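Local coordinates for acetyl-CoA hydrolase/transferase family protein (Porphyromonas gingivalis, PDB 2NVV) that binds zinc and probably hydrolyses acetyl-CoA or transfers its coenzyme A to another carboxylic acid, at residues Gly30-Lys33 with Val34-Ala38; Asn91-Asn95 with Gly96-Tyr100; Val142-Leu145 with Pro146-Arg150; Gly246-Pro249 with Lys250-Pro254; Gln315-Tyr318 with Ala319-Phe323. One frame throughout, in Å; residues are numbered along the deposited sequence.

Interaction 1: residues Gly30-Lys33 with Val34-Ala38; sequences GNPK and VVPAA
Pro32 and Pro36 touch at the edges of their rings where the loop after strand 20-23 turns into helix 35-47, a strand-loop-helix connection of the parallel Rossmann-like domain. CB of Pro32 lies 4.1 Å from CD of Pro36, and the carbonyl O of Pro32 is 3.8 Å from CG of Pro36; the Pro36 ring thus borders both CB and the carbonyl O of Pro32. Both prolines rest on Leu67 of helix 65-73, which covers this side of the loop. Glu158 of strand 154-160 accepts the backbone N of Lys33 and, more weakly, the amides of Val34 and Val35, placing a carboxylate at the amino end of the helix. Val34 points away overall, although its CB still touches Lys33, whereas Val35 packs on Ile124 and Ile156 of the sheet. Lys33 takes a different course. Its CG stands beside the backbone N and opposite the carbonyl carbon (chi1 -55°), the chain runs back over the loop almost extended, and a bend at chi4 (65°) turns the ammonium toward Asn31. There it forms a salt bridge with Glu126 and, in the carbonyl plane, a hydrogen bond of 2.9 Å from NZ to O of Asn31.

Interaction 2: residues Asn91-Asn95 with Gly96-Tyr100; sequences NLINN and GSTSY
Ile93 reaches across the helix end to Thr98 and Tyr100. Its CB points away from the residues that follow the helix, but chi1 of -64° sets CG1 beside the backbone N and brings the branches back. CG2 lies 4.0 Å from CB of Tyr100. CG1 has two neighbours, 3.9 Å from CG2 of Thr98 and 3.9 Å from CB of Tyr100. At the tip, CD1 comes over one face of the Tyr100 ring, 3.7 Å from its CG; the line from CD1 to the ring centroid lies 26° off the normal, a CH-pi contact. What allows the chain to double back is a Schellman motif closing helix 87-94, within the beta-alpha-beta unit 77-81, 87-94 and 99-100: Ser97 N bonds to Leu92 O at 2.9 Å, nearly along the C=O axis, and Gly96 N to Ile93 O at 2.7 Å, with positive phi at Gly96. Beside Ile93, CG of Leu92 packs 3.8 Å from CG2 of Thr98, the two side chains crossing at about a right angle. Thr98 turns OG1 the other way, to Val77 O. At the far end of the ring, Tyr100 OH makes weak hydrogen bonds with Asn374 O and Gln84 N, while Gln467 of the second subunit packs on Tyr100 and Ile93.

Interaction 3: residues Val142-Leu145 with Pro146-Arg150; sequences VGIL and PTICR
Ile144 and Ile148, one helical turn apart, pack their side chains against each other at about a right angle. CG1 of Ile144 is 3.6 Å from CG2 of Ile148, and CD1 of Ile144 also borders that methyl. In each isoleucine CG1 takes the crowded position between backbone N and carbonyl carbon, with chi1 of 65° in Ile144 and 54° in Ile148; CG2 of Ile148 is thereby turned to face the CG1-CD1 branch of Ile144. Along the next pair of positions, CD1 of Leu145 approaches SG of Cys149 at 3.9 Å, and both residues press on Ile125 of strand 122-127. This buried part is held by backbone bonds as well: Ile148 N to Ile144 O at 3.0 Å and Cys149 N to Leu145 O at 3.0 Å, with only a weak bond from Thr147 N to Ile144 O.

Packing is looser at the start of the turn, where CG1 of Val142 merely comes within 4.2 Å of CD of Pro146. On the solvent side, Arg150 leads its guanidinium away from the loop to a salt bridge with Glu175, which also accepts the buried Thr147 OG1. A type II' turn, Val142 to Leu145 with Gly143 at its second position and a 3.1 Å bond from Leu145 N to Val142 O, delivers Ile144 to the N-cap of helix 145-151: a tight turn running straight into a helix start.

Interaction 4: residues Gly246-Pro249 with Lys250-Pro254; sequences GRIP and KDFLP
Pro249 and Leu253 form the apolar centre of this loop, the isobutyl group of the leucine lying across the proline ring at about a right angle. CD2 of Leu253 is 3.9 Å from CD of Pro249, while the other methyl, CD1, lies against CG. Ile248 extends the apolar cluster with a single methyl: its CG2 is 4.3 Å from CD2 of Leu253 and 4.2 Å from CD2 of Phe252, which it meets at the ring edge, near the ring plane. Phe252 itself points away from Gly246-Pro249 and buries its ring against Leu239 and Met243 of helix 226-245 and Phe279 of strand 279-282. Tyr387 packs on Pro249 and Leu253, and Pro179 of the second subunit also touches Pro249.

Further out, a type I beta turn from Pro249 to Phe252 reverses the chain ahead of strand 255-257. Its bond runs from Phe252 N to Pro249 O at 2.7 Å, with the donor 40° out of the carbonyl plane. At the exposed edge, Lys250 bends at chi2 (59°) and then extends back along the loop until NZ is 4.3 Å from CA of Gly246, the residue whose positive phi ends helix 226-245 in a Schellman motif. NZ is hydrogen-bonded to Met243 O. The chemistry thus divides: apolar packing makes up the inner side, and a lysine donor meets a carbonyl at the helix carboxyl end, where its positive charge would probably be favourable.

Interaction 5: residues Gln315-Tyr318 with Ala319-Phe323; sequences QDIY and ANLDF
Asn320 folds its amide back onto the helix that Asp316 belongs to, and ND2 donates to the backbone O of Asp316 at 2.7 Å. The N-H...O angle is 145°, and the donor lies slightly off the carbonyl plane. With CG opposite the carbonyl carbon (chi1 -63°), the Asn320 side chain leans toward the last turn of helix 311-318. The Asp316 carboxylate also comes up to the amide, its plane 70° from that of the amide, and OD1 stands 2.8 Å from ND2. Its other oxygen, OD2, forms a salt bridge with Lys295.

The final carbonyls of the helix are met in different ways. Asp316 O accepts ND2 of Asn320 and, weakly, Ala319 N; that same amide also makes a weak bond of 3.0 Å to Gln315 O. Ile317 O takes Asn320 N at 2.8 Å, a reach back of three residues, the donor standing well above the carbonyl plane. On the apolar flank, CD1 of Leu321 lies at the edge of the Tyr318 ring, 4.1 Å from CD2 of Tyr318; Tyr318 also touches Thr140, Pro164 and Ile167. The backbone O of Asn320 accepts Phe323 N at 2.9 Å. Asn320 thus holds the N-cap position of helix 321-324 directly after the end of helix 311-318, but its side chain takes a last-turn carbonyl of the preceding helix.

All five contacts are local, each made where the chain turns at or near a helix end, but they are scattered over the fold. Interactions 1 and 3 lie closest, with centres 16 Å and nearest atoms about 6 Å apart; both pack on strand 122-127 of the parallel sheet, through Ile124 and Ile125 respectively. Interaction 2 sits at the edge strand of that sheet, the Tyr100 side chain about 9 Å from a bound zinc ion and about 6 Å from that of Asn374, a predicted CoA-binding residue. In interaction 3, the Val142 side chain is about 11 Å from that of the predicted catalytic Glu284. Interactions 2 and 4, centres 44 Å apart, both touch the second subunit; interactions 1, 4 and 5 lie away from these sites.

Interaction 1: residues Gly30-Lys33 with Val34-Ala38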
# COMPACT_ATOMS: atom_id res chain seq x y z
N GLY A 30 19.10 12.36 -16.49
CA GLY A 30 19.05 11.16 -17.32
C GLY A 30 18.04 11.18 -18.46
O GLY A 30 17.87 10.18 -19.14
N ASN A 31 17.39 12.32 -18.65
CA ASN A 31 16.38 12.48 -19.69
C ASN A 31 16.90 13.14 -20.96
O ASN A 31 17.81 13.96 -20.92
CB ASN A 31 15.23 13.34 -19.17
CG ASN A 31 14.16 12.53 -18.48
OD1 ASN A 31 13.27 11.97 -19.11
ND2 ASN A 31 14.25 12.45 -17.16
N PRO A 32 16.32 12.77 -22.12
CA PRO A 32 16.74 13.36 -23.39
C PRO A 32 16.36 14.84 -23.34
O PRO A 32 15.33 15.19 -22.77
CB PRO A 32 15.94 12.55 -24.41
CG PRO A 32 14.70 12.18 -23.65
CD PRO A 32 15.29 11.75 -22.34
N LYS A 33 17.19 15.71 -23.93
CA LYS A 33 16.96 17.15 -23.89
C LYS A 33 16.80 17.89 -25.22
O LYS A 33 16.38 19.05 -25.24
CB LYS A 33 18.09 17.81 -23.10
CG LYS A 33 18.29 17.24 -21.72
CD LYS A 33 19.64 17.64 -21.16
CE LYS A 33 19.83 17.12 -19.74
NZ LYS A 33 19.87 15.64 -19.66
N VAL A 34 17.14 17.25 -26.33
CA VAL A 34 17.05 17.93 -27.62
C VAL A 34 16.07 17.31 -28.63
O VAL A 34 15.45 18.01 -29.44
CB VAL A 34 18.46 18.08 -28.25
CG1 VAL A 34 18.91 16.77 -28.85
CG2 VAL A 34 18.47 19.19 -29.29
N VAL A 35 15.89 16.00 -28.57
CA VAL A 35 14.97 15.36 -29.49
C VAL A 35 13.50 15.67 -29.19
O VAL A 35 12.74 15.99 -30.10
CB VAL A 35 15.19 13.83 -29.52
CG1 VAL A 35 14.10 13.17 -30.39
CG2 VAL A 35 16.56 13.53 -30.08
N PRO A 36 13.07 15.56 -27.92
CA PRO A 36 11.66 15.86 -27.64
C PRO A 36 11.19 17.23 -28.15
O PRO A 36 10.02 17.39 -28.53
CB PRO A 36 11.56 15.71 -26.12
CG PRO A 36 12.97 15.81 -25.64
CD PRO A 36 13.76 15.11 -26.70
N ALA A 37 12.09 18.21 -28.18
CA ALA A 37 11.75 19.53 -28.67
C ALA A 37 11.55 19.48 -30.18
O ALA A 37 10.70 20.20 -30.73
CB ALA A 37 12.86 20.52 -28.32
N ALA A 38 12.33 18.64 -30.85
CA ALA A 38 12.23 18.48 -32.30
C ALA A 38 10.93 17.75 -32.66
O ALA A 38 10.40 17.92 -33.76
CB ALA A 38 13.42 17.71 -32.81

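Interaction 2: residues Asn91-Asn95 with Gly96-Tyr100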
# COMPACT_ATOMS: atom_id res chain seq x y z
N ASN A 91 -0.92 22.26 -16.06
CA ASN A 91 -2.10 23.05 -16.42
C ASN A 91 -2.89 22.31 -17.49
O ASN A 91 -4.12 22.24 -17.43
CB ASN A 91 -1.68 24.42 -16.95
CG ASN A 91 -1.09 25.30 -15.88
OD1 ASN A 91 -0.47 26.32 -16.17
ND2 ASN A 91 -1.30 24.92 -14.62
N LEU A 92 -2.18 21.77 -18.48
CA LEU A 92 -2.81 21.03 -19.56
C LEU A 92 -3.68 19.93 -18.95
O LEU A 92 -4.80 19.68 -19.40
CB LEU A 92 -1.73 20.40 -20.44
CG LEU A 92 -2.17 19.65 -21.70
CD1 LEU A 92 -2.81 20.64 -22.66
CD2 LEU A 92 -0.98 18.98 -22.37
N ILE A 93 -3.15 19.29 -17.91
CA ILE A 93 -3.85 18.23 -17.20
C ILE A 93 -5.07 18.75 -16.46
O ILE A 93 -6.18 18.28 -16.68
CB ILE A 93 -2.93 17.55 -16.16
CG1 ILE A 93 -1.76 16.86 -16.86
CG2 ILE A 93 -3.73 16.56 -15.34
CD1 ILE A 93 -0.65 16.41 -15.92
N ASN A 94 -4.85 19.72 -15.57
CA ASN A 94 -5.93 20.31 -14.76
C ASN A 94 -7.01 21.00 -15.59
O ASN A 94 -8.09 21.27 -15.10
CB ASN A 94 -5.34 21.28 -13.72
CG ASN A 94 -4.66 20.55 -12.57
OD1 ASN A 94 -3.59 20.96 -12.11
ND2 ASN A 94 -5.29 19.49 -12.08
N ASN A 95 -6.70 21.30 -16.85
CA ASN A 95 -7.69 21.90 -17.74
C ASN A 95 -8.39 20.78 -18.52
O ASN A 95 -9.16 21.04 -19.44
CB ASN A 95 -7.02 22.88 -18.71
CG ASN A 95 -6.63 24.18 -18.05
OD1 ASN A 95 -5.68 24.85 -18.47
ND2 ASN A 95 -7.37 24.55 -17.01
N GLY A 96 -8.10 19.54 -18.14
CA GLY A 96 -8.70 18.39 -18.79
C GLY A 96 -8.39 18.28 -20.26
O GLY A 96 -9.19 17.75 -21.02
N SER A 97 -7.22 18.77 -20.67
CA SER A 97 -6.82 18.75 -22.08
C SER A 97 -6.02 17.50 -22.48
O SER A 97 -5.66 17.33 -23.64
CB SER A 97 -5.99 20.00 -22.41
OG SER A 97 -6.59 21.16 -21.84
N THR A 98 -5.73 16.64 -21.50
CA THR A 98 -5.00 15.40 -21.76
C THR A 98 -5.25 14.40 -20.64
O THR A 98 -5.76 14.76 -19.57
CB THR A 98 -3.48 15.63 -21.86
OG1 THR A 98 -2.84 14.41 -22.24
CG2 THR A 98 -2.90 16.06 -20.52
N SER A 99 -4.90 13.14 -20.90
CA SER A 99 -5.08 12.07 -19.91
C SER A 99 -3.81 11.79 -19.13
O SER A 99 -2.77 11.45 -19.70
CB SER A 99 -5.52 10.77 -20.58
OG SER A 99 -6.80 10.91 -21.18
N TYR A 100 -3.92 11.92 -17.81
CA TYR A 100 -2.80 11.67 -16.92
C TYR A 100 -3.23 10.74 -15.79
O TYR A 100 -4.31 10.89 -15.21
CB TYR A 100 -2.31 13.00 -16.33
CG TYR A 100 -1.27 12.85 -15.24
CD1 TYR A 100 0.03 12.41 -15.54
CD2 TYR A 100 -1.57 13.16 -13.91
CE1 TYR A 100 0.99 12.28 -14.54
CE2 TYR A 100 -0.61 13.04 -12.91
CZ TYR A 100 0.67 12.60 -13.23
OH TYR A 100 1.64 12.51 -12.26

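Interaction 3: residues Val142-Leu145 with Pro146-Arg150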
# COMPACT_ATOMS: atom_id res chain seq x y z
N VAL A 142 17.98 6.68 -13.87
CA VAL A 142 17.65 5.40 -14.50
C VAL A 142 16.17 5.23 -14.87
O VAL A 142 15.85 4.93 -16.01
CB VAL A 142 18.08 4.20 -13.62
CG1 VAL A 142 17.86 2.89 -14.39
CG2 VAL A 142 19.57 4.34 -13.25
N GLY A 143 15.29 5.40 -13.90
CA GLY A 143 13.86 5.27 -14.15
C GLY A 143 13.43 3.90 -14.64
O GLY A 143 13.61 2.90 -13.95
N ILE A 144 12.85 3.87 -15.84
CA ILE A 144 12.39 2.62 -16.44
C ILE A 144 13.20 2.30 -17.69
O ILE A 144 12.73 1.60 -18.58
CB ILE A 144 10.89 2.71 -16.83
CG1 ILE A 144 10.68 3.75 -17.93
CG2 ILE A 144 10.06 3.06 -15.61
CD1 ILE A 144 9.24 3.93 -18.37
N LEU A 145 14.42 2.80 -17.74
CA LEU A 145 15.32 2.59 -18.86
C LEU A 145 15.38 1.17 -19.41
O LEU A 145 15.02 0.94 -20.57
CB LEU A 145 16.74 3.02 -18.47
CG LEU A 145 17.86 2.73 -19.48
CD1 LEU A 145 17.87 3.77 -20.58
CD2 LEU A 145 19.20 2.74 -18.77
N PRO A 146 15.83 0.20 -18.60
CA PRO A 146 15.89 -1.17 -19.12
C PRO A 146 14.61 -1.72 -19.73
O PRO A 146 14.66 -2.48 -20.69
CB PRO A 146 16.39 -1.98 -17.92
CG PRO A 146 16.00 -1.16 -16.73
CD PRO A 146 16.27 0.25 -17.19
N THR A 147 13.47 -1.33 -19.18
CA THR A 147 12.21 -1.82 -19.69
C THR A 147 11.82 -1.17 -21.02
O THR A 147 11.36 -1.87 -21.92
CB THR A 147 11.08 -1.62 -18.67
OG1 THR A 147 11.47 -2.24 -17.43
CG2 THR A 147 9.78 -2.25 -19.16
N ILE A 148 12.00 0.14 -21.15
CA ILE A 148 11.64 0.80 -22.40
C ILE A 148 12.57 0.39 -23.54
O ILE A 148 12.15 0.33 -24.70
CB ILE A 148 11.62 2.37 -22.26
CG1 ILE A 148 12.95 2.89 -21.72
CG2 ILE A 148 10.49 2.80 -21.35
CD1 ILE A 148 12.98 4.39 -21.57
N CYS A 149 13.82 0.10 -23.22
CA CYS A 149 14.79 -0.33 -24.22
C CYS A 149 14.47 -1.73 -24.70
O CYS A 149 14.70 -2.08 -25.87
CB CYS A 149 16.20 -0.30 -23.65
SG CYS A 149 16.93 1.35 -23.50
N ARG A 150 13.95 -2.55 -23.80
CA ARG A 150 13.60 -3.92 -24.12
C ARG A 150 12.32 -3.99 -24.95
O ARG A 150 12.28 -4.69 -25.97
CB ARG A 150 13.39 -4.73 -22.83
CG ARG A 150 12.90 -6.13 -23.10
CD ARG A 150 11.95 -6.64 -22.03
NE ARG A 150 12.64 -7.38 -20.97
CZ ARG A 150 12.19 -8.52 -20.45
NH1 ARG A 150 11.06 -9.06 -20.91
NH2 ARG A 150 12.87 -9.12 -19.48

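Interaction 4: residues Gly246-Pro249 with Lys250-Pro254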
# COMPACT_ATOMS: atom_id res chain seq x y z
N GLY A 246 14.51 1.70 21.94
CA GLY A 246 14.55 0.33 21.48
C GLY A 246 13.63 0.03 20.30
O GLY A 246 13.42 -1.14 19.96
N ARG A 247 13.09 1.07 19.68
CA ARG A 247 12.18 0.89 18.55
C ARG A 247 12.85 0.96 17.19
O ARG A 247 12.20 0.82 16.16
CB ARG A 247 11.03 1.88 18.65
CG ARG A 247 9.90 1.39 19.56
CD ARG A 247 8.93 2.49 19.90
NE ARG A 247 9.14 2.94 21.28
CZ ARG A 247 9.18 4.21 21.66
NH1 ARG A 247 9.37 4.53 22.93
NH2 ARG A 247 9.02 5.18 20.76
N ILE A 248 14.16 1.19 17.19
CA ILE A 248 14.96 1.24 15.98
C ILE A 248 16.31 0.70 16.41
O ILE A 248 16.84 1.10 17.44
CB ILE A 248 15.17 2.68 15.45
CG1 ILE A 248 13.82 3.33 15.11
CG2 ILE A 248 16.05 2.64 14.19
CD1 ILE A 248 13.96 4.70 14.51
N PRO A 249 16.87 -0.24 15.63
CA PRO A 249 18.17 -0.80 16.00
C PRO A 249 19.24 0.27 16.18
O PRO A 249 19.29 1.23 15.41
CB PRO A 249 18.48 -1.80 14.87
CG PRO A 249 17.52 -1.43 13.77
CD PRO A 249 16.29 -0.94 14.47
N LYS A 250 20.07 0.09 17.20
CA LYS A 250 21.13 1.02 17.55
C LYS A 250 22.03 1.50 16.41
O LYS A 250 22.50 2.63 16.43
CB LYS A 250 22.01 0.42 18.66
CG LYS A 250 21.70 0.96 20.05
CD LYS A 250 20.25 0.73 20.47
CE LYS A 250 20.05 1.17 21.91
NZ LYS A 250 18.76 0.70 22.49
N ASP A 251 22.28 0.64 15.43
CA ASP A 251 23.11 1.02 14.29
C ASP A 251 22.31 1.77 13.22
O ASP A 251 22.83 2.03 12.13
CB ASP A 251 23.76 -0.21 13.66
CG ASP A 251 24.70 -0.92 14.59
OD1 ASP A 251 25.57 -0.25 15.18
OD2 ASP A 251 24.58 -2.16 14.72
N PHE A 252 21.06 2.10 13.52
CA PHE A 252 20.18 2.81 12.59
C PHE A 252 19.75 1.92 11.42
O PHE A 252 20.04 0.71 11.40
CB PHE A 252 20.88 4.06 12.07
CG PHE A 252 19.95 5.21 11.76
CD1 PHE A 252 20.30 6.17 10.83
CD2 PHE A 252 18.74 5.34 12.42
CE1 PHE A 252 19.46 7.24 10.57
CE2 PHE A 252 17.89 6.42 12.17
CZ PHE A 252 18.26 7.36 11.24
N LEU A 253 19.09 2.52 10.44
CA LEU A 253 18.57 1.80 9.27
C LEU A 253 18.69 2.67 8.02
O LEU A 253 19.05 3.85 8.11
CB LEU A 253 17.11 1.45 9.50
CG LEU A 253 16.68 0.04 9.92
CD1 LEU A 253 17.77 -0.67 10.65
CD2 LEU A 253 15.43 0.14 10.78
N PRO A 254 18.43 2.11 6.82
CA PRO A 254 18.52 2.89 5.58
C PRO A 254 17.45 3.96 5.60
O PRO A 254 16.38 3.76 6.17
CB PRO A 254 18.26 1.85 4.49
CG PRO A 254 18.73 0.59 5.10
CD PRO A 254 18.20 0.68 6.51

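Interaction 5: residues Gln315-Tyr318 with Ala319-Phe323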
# COMPACT_ATOMS: atom_id res chain seq x y z
N GLN A 315 29.97 18.31 -11.09
CA GLN A 315 31.34 18.49 -11.57
C GLN A 315 32.31 18.01 -10.50
O GLN A 315 33.37 17.46 -10.81
CB GLN A 315 31.62 19.94 -11.92
CG GLN A 315 30.73 20.47 -13.03
CD GLN A 315 31.14 21.85 -13.52
OE1 GLN A 315 31.28 22.79 -12.73
NE2 GLN A 315 31.32 21.99 -14.84
N ASP A 316 31.96 18.22 -9.23
CA ASP A 316 32.83 17.78 -8.15
C ASP A 316 32.89 16.25 -8.11
O ASP A 316 33.94 15.65 -7.87
CB ASP A 316 32.33 18.32 -6.81
CG ASP A 316 33.18 17.86 -5.64
OD1 ASP A 316 34.42 17.89 -5.74
OD2 ASP A 316 32.60 17.48 -4.60
N ILE A 317 31.74 15.61 -8.36
CA ILE A 317 31.67 14.16 -8.37
C ILE A 317 32.51 13.61 -9.52
O ILE A 317 33.37 12.75 -9.32
CB ILE A 317 30.21 13.69 -8.51
CG1 ILE A 317 29.42 14.05 -7.25
CG2 ILE A 317 30.16 12.18 -8.76
CD1 ILE A 317 27.94 13.75 -7.32
N TYR A 318 32.26 14.11 -10.72
CA TYR A 318 33.00 13.65 -11.90
C TYR A 318 34.50 13.91 -11.82
O TYR A 318 35.28 13.25 -12.52
CB TYR A 318 32.44 14.32 -13.15
CG TYR A 318 31.06 13.86 -13.52
CD1 TYR A 318 30.32 14.54 -14.49
CD2 TYR A 318 30.49 12.74 -12.92
CE1 TYR A 318 29.05 14.10 -14.86
CE2 TYR A 318 29.22 12.31 -13.27
CZ TYR A 318 28.51 12.99 -14.24
OH TYR A 318 27.26 12.53 -14.60
N ALA A 319 34.91 14.86 -10.99
CA ALA A 319 36.32 15.19 -10.82
C ALA A 319 36.91 14.36 -9.70
O ALA A 319 38.13 14.35 -9.49
CB ALA A 319 36.50 16.67 -10.51
N ASN A 320 36.04 13.64 -8.99
CA ASN A 320 36.44 12.79 -7.87
C ASN A 320 35.73 11.45 -7.86
O ASN A 320 35.15 11.04 -6.85
CB ASN A 320 36.16 13.52 -6.56
CG ASN A 320 36.97 14.78 -6.42
OD1 ASN A 320 38.19 14.72 -6.26
ND2 ASN A 320 36.31 15.93 -6.51
N LEU A 321 35.77 10.76 -8.99
CA LEU A 321 35.16 9.44 -9.09
C LEU A 321 35.91 8.54 -8.11
O LEU A 321 35.41 7.50 -7.68
CB LEU A 321 35.26 8.92 -10.52
CG LEU A 321 34.00 9.10 -11.38
CD1 LEU A 321 33.37 10.44 -11.14
CD2 LEU A 321 34.37 8.93 -12.85
N ASP A 322 37.10 8.98 -7.73
CA ASP A 322 37.95 8.27 -6.77
C ASP A 322 37.26 8.09 -5.41
O ASP A 322 37.48 7.10 -4.70
CB ASP A 322 39.26 9.03 -6.55
CG ASP A 322 39.10 10.54 -6.67
OD1 ASP A 322 38.77 11.00 -7.79
OD2 ASP A 322 39.30 11.27 -5.67
N PHE A 323 36.43 9.06 -5.08
CA PHE A 323 35.71 9.08 -3.82
C PHE A 323 34.25 8.66 -3.95
O PHE A 323 33.76 7.87 -3.14
CB PHE A 323 35.81 10.49 -3.23
CG PHE A 323 35.06 10.67 -1.95
CD1 PHE A 323 35.59 10.21 -0.74
CD2 PHE A 323 33.81 11.29 -1.94
CE1 PHE A 323 34.88 10.37 0.45
CE2 PHE A 323 33.10 11.45 -0.75
CZ PHE A 323 33.63 11.00 0.44